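Putative Zn-dependent Alcohol Dehydrogenase (Rhodobacter sphaeroides, PDB 3IV6) binds S-adenosylmethionine in a Rossmann-like fold and is probably a methyltransferase, despite its name. Local coordinates at residues A[152-160]-A[172-182]. Residues are numbered along the deposited sequence; the frame is centred on the assembly and turned at random.
Sequences FYDIDLKLI and FFDPSDKTFHF
The Phe180 ring is sandwiched between Leu159, whose CD1 rests over one face 4.2 Å from the ring centroid in a CH-pi contact, and Phe173, whose CD1 lies over the centre of the opposite face. At the Phe180 edge, near the ring plane, Ile160 CD1 touches CZ at 3.5 Å; the same methyl lies over one face of Phe173, toward its rim, 4.3 Å from Phe173 CD2. Leu159 CD1 also meets the edge of Phe182, 3.9 Å from CE1, and Leu159 O lies at the edge of Phe172. Phe152, from the loop before the helix, crosses Phe180 at about a right angle, Phe152 CE1 to Phe180 CE2 4.1 Å. Phe173 and Phe180 sit on the two strands of a beta hairpin, 173-174 and 179-181, with a G1 beta bulge where Lys178 and Thr179 face Asp174; Phe172 and Phe182 flank the strands. The axes of helix 154-160 and strand 179-181 cross at 72°, away from the bound S-adenosylmethionine. The Asp156 carboxylate meets the Phe180 ring obliquely, the planes 28° apart, Asp156 CG 3.4 Å from Phe180 CE2. With CG beside its own backbone N (chi1 -72°), Asp156 turns back to the helix start, where OD2 accepts from Tyr153 N at 2.8 Å, well above the carboxylate plane, and also pairs with Arg216 in a salt bridge.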
ATOM      1  N   PHE A 152     -11.950   0.819  10.273  1.00 35.92           N
ATOM      2  CA  PHE A 152     -12.707   1.019   9.027  1.00 34.16           C
ATOM      3  C   PHE A 152     -12.434   2.348   8.378  1.00 32.83           C
ATOM      4  O   PHE A 152     -12.150   3.345   9.060  1.00 29.80           O
ATOM      5  CB  PHE A 152     -14.231   0.875   9.251  1.00 37.46           C
ATOM      6  CG  PHE A 152     -14.659  -0.520   9.630  1.00 39.44           C
ATOM      7  CD1 PHE A 152     -14.490  -1.583   8.743  1.00 38.03           C
ATOM      8  CD2 PHE A 152     -15.224  -0.770  10.867  1.00 35.61           C
ATOM      9  CE1 PHE A 152     -14.869  -2.864   9.103  1.00 40.77           C
ATOM     10  CE2 PHE A 152     -15.599  -2.050  11.222  1.00 37.45           C
ATOM     11  CZ  PHE A 152     -15.418  -3.093  10.347  1.00 37.11           C
ATOM     12  N   TYR A 153     -12.536   2.347   7.054  1.00 30.97           N
ATOM     13  CA  TYR A 153     -12.589   3.580   6.274  1.00 32.74           C
ATOM     14  C   TYR A 153     -13.983   4.250   6.379  1.00 41.92           C
ATOM     15  O   TYR A 153     -14.969   3.604   6.732  1.00 44.57           O
ATOM     16  CB  TYR A 153     -12.275   3.260   4.825  1.00 32.02           C
ATOM     17  CG  TYR A 153     -10.808   3.013   4.530  1.00 36.33           C
ATOM     18  CD1 TYR A 153     -10.036   4.000   3.930  1.00 38.97           C
ATOM     19  CD2 TYR A 153     -10.196   1.805   4.839  1.00 32.92           C
ATOM     20  CE1 TYR A 153      -8.718   3.795   3.657  1.00 37.93           C
ATOM     21  CE2 TYR A 153      -8.861   1.594   4.571  1.00 28.61           C
ATOM     22  CZ  TYR A 153      -8.137   2.596   3.977  1.00 37.98           C
ATOM     23  OH  TYR A 153      -6.802   2.429   3.688  1.00 45.75           O
ATOM     24  N   ASP A 154     -14.081   5.542   6.093  1.00 41.60           N
ATOM     25  CA  ASP A 154     -15.386   6.193   6.137  1.00 36.50           C
ATOM     26  C   ASP A 154     -16.347   5.464   5.213  1.00 40.49           C
ATOM     27  O   ASP A 154     -17.478   5.151   5.587  1.00 45.16           O
ATOM     28  CB  ASP A 154     -15.280   7.664   5.737  1.00 43.26           C
ATOM     29  CG  ASP A 154     -14.538   8.520   6.791  1.00 54.82           C
ATOM     30  OD1 ASP A 154     -14.094   9.632   6.408  1.00 55.22           O
ATOM     31  OD2 ASP A 154     -14.399   8.094   7.976  1.00 47.21           O
ATOM     32  N   ILE A 155     -15.885   5.162   4.010  1.00 36.85           N
ATOM     33  CA  ILE A 155     -16.690   4.387   3.091  1.00 39.73           C
ATOM     34  C   ILE A 155     -17.133   3.039   3.663  1.00 41.52           C
ATOM     35  O   ILE A 155     -18.126   2.468   3.220  1.00 41.15           O
ATOM     36  CB  ILE A 155     -15.994   4.121   1.753  1.00 33.71           C
ATOM     37  CG1 ILE A 155     -16.977   3.369   0.844  1.00 38.15           C
ATOM     38  CG2 ILE A 155     -14.768   3.278   1.964  1.00 32.59           C
ATOM     39  CD1 ILE A 155     -16.542   3.178  -0.596  1.00 35.58           C
ATOM     40  N   ASP A 156     -16.405   2.511   4.628  1.00 37.69           N
ATOM     41  CA  ASP A 156     -16.759   1.194   5.129  1.00 40.61           C
ATOM     42  C   ASP A 156     -18.043   1.346   5.900  1.00 44.85           C
ATOM     43  O   ASP A 156     -18.958   0.530   5.771  1.00 47.76           O
ATOM     44  CB  ASP A 156     -15.662   0.604   6.035  1.00 43.56           C
ATOM     45  CG  ASP A 156     -14.405   0.169   5.258  1.00 43.90           C
ATOM     46  OD1 ASP A 156     -14.500   0.077   4.010  1.00 37.52           O
ATOM     47  OD2 ASP A 156     -13.337  -0.073   5.901  1.00 37.15           O
ATOM     48  N   LEU A 157     -18.096   2.400   6.709  1.00 44.03           N
ATOM     49  CA  LEU A 157     -19.278   2.723   7.497  1.00 45.27           C
ATOM     50  C   LEU A 157     -20.569   2.904   6.603  1.00 48.18           C
ATOM     51  O   LEU A 157     -21.637   2.397   6.920  1.00 46.96           O
ATOM     52  CB  LEU A 157     -18.981   3.933   8.402  1.00 35.91           C
ATOM     53  CG  LEU A 157     -17.819   3.832   9.424  1.00 43.60           C
ATOM     54  CD1 LEU A 157     -17.514   5.175  10.141  1.00 34.18           C
ATOM     55  CD2 LEU A 157     -18.037   2.733  10.465  1.00 38.05           C
ATOM     56  N   LYS A 158     -20.467   3.592   5.474  1.00 43.31           N
ATOM     57  CA  LYS A 158     -21.582   3.616   4.555  1.00 48.66           C
ATOM     58  C   LYS A 158     -21.848   2.211   3.989  1.00 49.23           C
ATOM     59  O   LYS A 158     -23.000   1.834   3.804  1.00 48.79           O
ATOM     60  CB  LYS A 158     -21.347   4.607   3.415  1.00 52.14           C
ATOM     61  CG  LYS A 158     -20.985   6.015   3.876  1.00 61.16           C
ATOM     62  CD  LYS A 158     -22.178   6.974   3.878  1.00 69.35           C
ATOM     63  CE  LYS A 158     -23.142   6.673   5.025  1.00 72.08           C
ATOM     64  NZ  LYS A 158     -24.250   7.682   5.082  1.00 71.92           N
ATOM     65  N   LEU A 159     -20.796   1.439   3.721  1.00 43.92           N
ATOM     66  CA  LEU A 159     -20.966   0.084   3.194  1.00 44.84           C
ATOM     67  C   LEU A 159     -21.751  -0.843   4.137  1.00 52.06           C
ATOM     68  O   LEU A 159     -22.679  -1.542   3.707  1.00 52.03           O
ATOM     69  CB  LEU A 159     -19.625  -0.557   2.850  1.00 44.74           C
ATOM     70  CG  LEU A 159     -18.958  -0.146   1.538  1.00 46.34           C
ATOM     71  CD1 LEU A 159     -17.583  -0.774   1.458  1.00 46.13           C
ATOM     72  CD2 LEU A 159     -19.790  -0.531   0.332  1.00 46.98           C
ATOM     73  N   ILE A 160     -21.363  -0.871   5.408  1.00 49.02           N
ATOM     74  CA  ILE A 160     -22.120  -1.614   6.411  1.00 55.65           C
ATOM     75  C   ILE A 160     -23.601  -1.153   6.427  1.00 60.66           C
ATOM     76  O   ILE A 160     -24.514  -1.971   6.332  1.00 67.83           O
ATOM     77  CB  ILE A 160     -21.501  -1.474   7.853  1.00 49.57           C
ATOM     78  CG1 ILE A 160     -19.972  -1.666   7.863  1.00 53.06           C
ATOM     79  CG2 ILE A 160     -22.178  -2.385   8.833  1.00 40.28           C
ATOM     80  CD1 ILE A 160     -19.472  -2.923   7.231  1.00 54.81           C
ATOM     81  N   PHE A 172     -20.778  -9.395   0.348  1.00 47.61           N
ATOM     82  CA  PHE A 172     -19.553  -8.679  -0.002  1.00 43.20           C
ATOM     83  C   PHE A 172     -18.682  -8.288   1.208  1.00 48.13           C
ATOM     84  O   PHE A 172     -17.641  -7.643   1.054  1.00 40.67           O
ATOM     85  CB  PHE A 172     -19.871  -7.437  -0.839  1.00 42.87           C
ATOM     86  CG  PHE A 172     -20.600  -6.349  -0.080  1.00 45.37           C
ATOM     87  CD1 PHE A 172     -21.955  -6.154  -0.260  1.00 48.05           C
ATOM     88  CD2 PHE A 172     -19.930  -5.523   0.824  1.00 48.06           C
ATOM     89  CE1 PHE A 172     -22.636  -5.147   0.436  1.00 51.47           C
ATOM     90  CE2 PHE A 172     -20.604  -4.512   1.526  1.00 47.18           C
ATOM     91  CZ  PHE A 172     -21.955  -4.327   1.332  1.00 52.06           C
ATOM     92  N   PHE A 173     -19.102  -8.672   2.408  1.00 46.29           N
ATOM     93  CA  PHE A 173     -18.269  -8.433   3.564  1.00 40.53           C
ATOM     94  C   PHE A 173     -18.180  -9.639   4.508  1.00 45.43           C
ATOM     95  O   PHE A 173     -19.189 -10.127   5.030  1.00 53.61           O
ATOM     96  CB  PHE A 173     -18.740  -7.191   4.304  1.00 40.81           C
ATOM     97  CG  PHE A 173     -18.053  -6.978   5.636  1.00 44.87           C
ATOM     98  CD1 PHE A 173     -16.713  -6.576   5.696  1.00 44.97           C
ATOM     99  CD2 PHE A 173     -18.746  -7.156   6.832  1.00 45.65           C
ATOM    100  CE1 PHE A 173     -16.083  -6.357   6.928  1.00 41.59           C
ATOM    101  CE2 PHE A 173     -18.118  -6.941   8.058  1.00 41.24           C
ATOM    102  CZ  PHE A 173     -16.786  -6.546   8.099  1.00 42.68           C
ATOM    103  N   ASP A 174     -16.958 -10.115   4.720  1.00 42.41           N
ATOM    104  CA  ASP A 174     -16.687 -11.300   5.531  1.00 43.31           C
ATOM    105  C   ASP A 174     -16.177 -10.849   6.891  1.00 43.59           C
ATOM    106  O   ASP A 174     -15.066 -10.360   7.016  1.00 48.06           O
ATOM    107  CB  ASP A 174     -15.665 -12.206   4.813  1.00 38.16           C
ATOM    108  CG  ASP A 174     -15.282 -13.448   5.622  1.00 45.63           C
ATOM    109  OD1 ASP A 174     -15.668 -13.543   6.802  1.00 45.34           O
ATOM    110  OD2 ASP A 174     -14.576 -14.332   5.074  1.00 44.27           O
ATOM    111  N   PRO A 175     -16.999 -11.001   7.920  1.00 44.74           N
ATOM    112  CA  PRO A 175     -16.675 -10.485   9.254  1.00 44.54           C
ATOM    113  C   PRO A 175     -15.593 -11.287   9.952  1.00 47.11           C
ATOM    114  O   PRO A 175     -14.994 -10.738  10.870  1.00 56.24           O
ATOM    115  CB  PRO A 175     -17.993 -10.627  10.012  1.00 47.70           C
ATOM    116  CG  PRO A 175     -19.020 -10.907   8.965  1.00 47.09           C
ATOM    117  CD  PRO A 175     -18.332 -11.609   7.869  1.00 43.53           C
ATOM    118  N   SER A 176     -15.351 -12.532   9.533  1.00 46.90           N
ATOM    119  CA  SER A 176     -14.296 -13.375  10.104  1.00 49.71           C
ATOM    120  C   SER A 176     -12.948 -12.647  10.191  1.00 49.95           C
ATOM    121  O   SER A 176     -12.290 -12.677  11.248  1.00 51.79           O
ATOM    122  CB  SER A 176     -14.136 -14.661   9.295  1.00 50.15           C
ATOM    123  OG  SER A 176     -13.426 -14.401   8.097  1.00 53.11           O
ATOM    124  N   ASP A 177     -12.547 -12.009   9.085  1.00 40.66           N
ATOM    125  CA  ASP A 177     -11.336 -11.177   9.061  1.00 43.63           C
ATOM    126  C   ASP A 177     -11.550  -9.779   8.482  1.00 43.63           C
ATOM    127  O   ASP A 177     -10.573  -9.089   8.160  1.00 39.58           O
ATOM    128  CB  ASP A 177     -10.179 -11.849   8.295  1.00 43.45           C
ATOM    129  CG  ASP A 177     -10.474 -12.043   6.802  1.00 47.55           C
ATOM    130  OD1 ASP A 177     -11.664 -12.070   6.396  1.00 45.60           O
ATOM    131  OD2 ASP A 177      -9.492 -12.185   6.032  1.00 46.23           O
ATOM    132  N   LYS A 178     -12.810  -9.376   8.327  1.00 36.50           N
ATOM    133  CA  LYS A 178     -13.125  -8.038   7.853  1.00 35.66           C
ATOM    134  C   LYS A 178     -12.632  -7.740   6.412  1.00 35.97           C
ATOM    135  O   LYS A 178     -11.980  -6.724   6.151  1.00 29.19           O
ATOM    136  CB  LYS A 178     -12.612  -7.008   8.862  1.00 34.82           C
ATOM    137  CG  LYS A 178     -13.062  -7.349  10.289  1.00 40.78           C
ATOM    138  CD  LYS A 178     -12.374  -6.499  11.347  1.00 34.17           C
ATOM    139  CE  LYS A 178     -11.008  -7.040  11.704  1.00 37.59           C
ATOM    140  NZ  LYS A 178     -10.346  -6.178  12.749  1.00 41.51           N
ATOM    141  N   THR A 179     -12.972  -8.615   5.478  1.00 31.68           N
ATOM    142  CA  THR A 179     -12.617  -8.359   4.100  1.00 32.67           C
ATOM    143  C   THR A 179     -13.817  -7.881   3.316  1.00 34.23           C
ATOM    144  O   THR A 179     -14.866  -8.494   3.370  1.00 35.88           O
ATOM    145  CB  THR A 179     -12.083  -9.621   3.420  1.00 31.83           C
ATOM    146  OG1 THR A 179     -11.035 -10.174   4.212  1.00 37.22           O
ATOM    147  CG2 THR A 179     -11.526  -9.303   2.063  1.00 27.55           C
ATOM    148  N   PHE A 180     -13.655  -6.788   2.580  1.00 34.64           N
ATOM    149  CA  PHE A 180     -14.682  -6.305   1.676  1.00 33.08           C
ATOM    150  C   PHE A 180     -14.438  -6.731   0.230  1.00 36.24           C
ATOM    151  O   PHE A 180     -13.297  -6.729  -0.234  1.00 34.64           O
ATOM    152  CB  PHE A 180     -14.730  -4.798   1.721  1.00 34.44           C
ATOM    153  CG  PHE A 180     -15.393  -4.245   2.943  1.00 39.23           C
ATOM    154  CD1 PHE A 180     -16.773  -4.239   3.060  1.00 37.65           C
ATOM    155  CD2 PHE A 180     -14.638  -3.684   3.949  1.00 37.29           C
ATOM    156  CE1 PHE A 180     -17.379  -3.710   4.164  1.00 39.50           C
ATOM    157  CE2 PHE A 180     -15.246  -3.161   5.070  1.00 39.66           C
ATOM    158  CZ  PHE A 180     -16.617  -3.174   5.174  1.00 44.37           C
ATOM    159  N   HIS A 181     -15.508  -7.126  -0.467  1.00 38.71           N
ATOM    160  CA  HIS A 181     -15.470  -7.281  -1.931  1.00 41.10           C
ATOM    161  C   HIS A 181     -16.314  -6.222  -2.621  1.00 40.99           C
ATOM    162  O   HIS A 181     -17.530  -6.347  -2.668  1.00 47.65           O
ATOM    163  CB  HIS A 181     -15.981  -8.637  -2.373  1.00 35.68           C
ATOM    164  CG  HIS A 181     -15.477  -9.024  -3.718  1.00 41.41           C
ATOM    165  ND1 HIS A 181     -15.429 -10.331  -4.156  1.00 41.73           N
ATOM    166  CD2 HIS A 181     -14.935  -8.274  -4.706  1.00 40.20           C
ATOM    167  CE1 HIS A 181     -14.902 -10.363  -5.368  1.00 42.31           C
ATOM    168  NE2 HIS A 181     -14.583  -9.130  -5.721  1.00 39.02           N
ATOM    169  N   PHE A 182     -15.703  -5.174  -3.148  1.00 33.90           N
ATOM    170  CA  PHE A 182     -16.520  -4.025  -3.549  1.00 41.86           C
ATOM    171  C   PHE A 182     -17.430  -4.287  -4.768  1.00 47.45           C
ATOM    172  O   PHE A 182     -18.617  -3.932  -4.782  1.00 50.64           O
ATOM    173  CB  PHE A 182     -15.618  -2.814  -3.788  1.00 45.89           C
ATOM    174  CG  PHE A 182     -14.697  -2.535  -2.659  1.00 42.69           C
ATOM    175  CD1 PHE A 182     -15.194  -2.072  -1.434  1.00 39.01           C
ATOM    176  CD2 PHE A 182     -13.333  -2.750  -2.809  1.00 38.08           C
ATOM    177  CE1 PHE A 182     -14.338  -1.812  -0.365  1.00 41.29           C
ATOM    178  CE2 PHE A 182     -12.471  -2.514  -1.759  1.00 36.56           C
ATOM    179  CZ  PHE A 182     -12.976  -2.030  -0.521  1.00 39.83           C
TER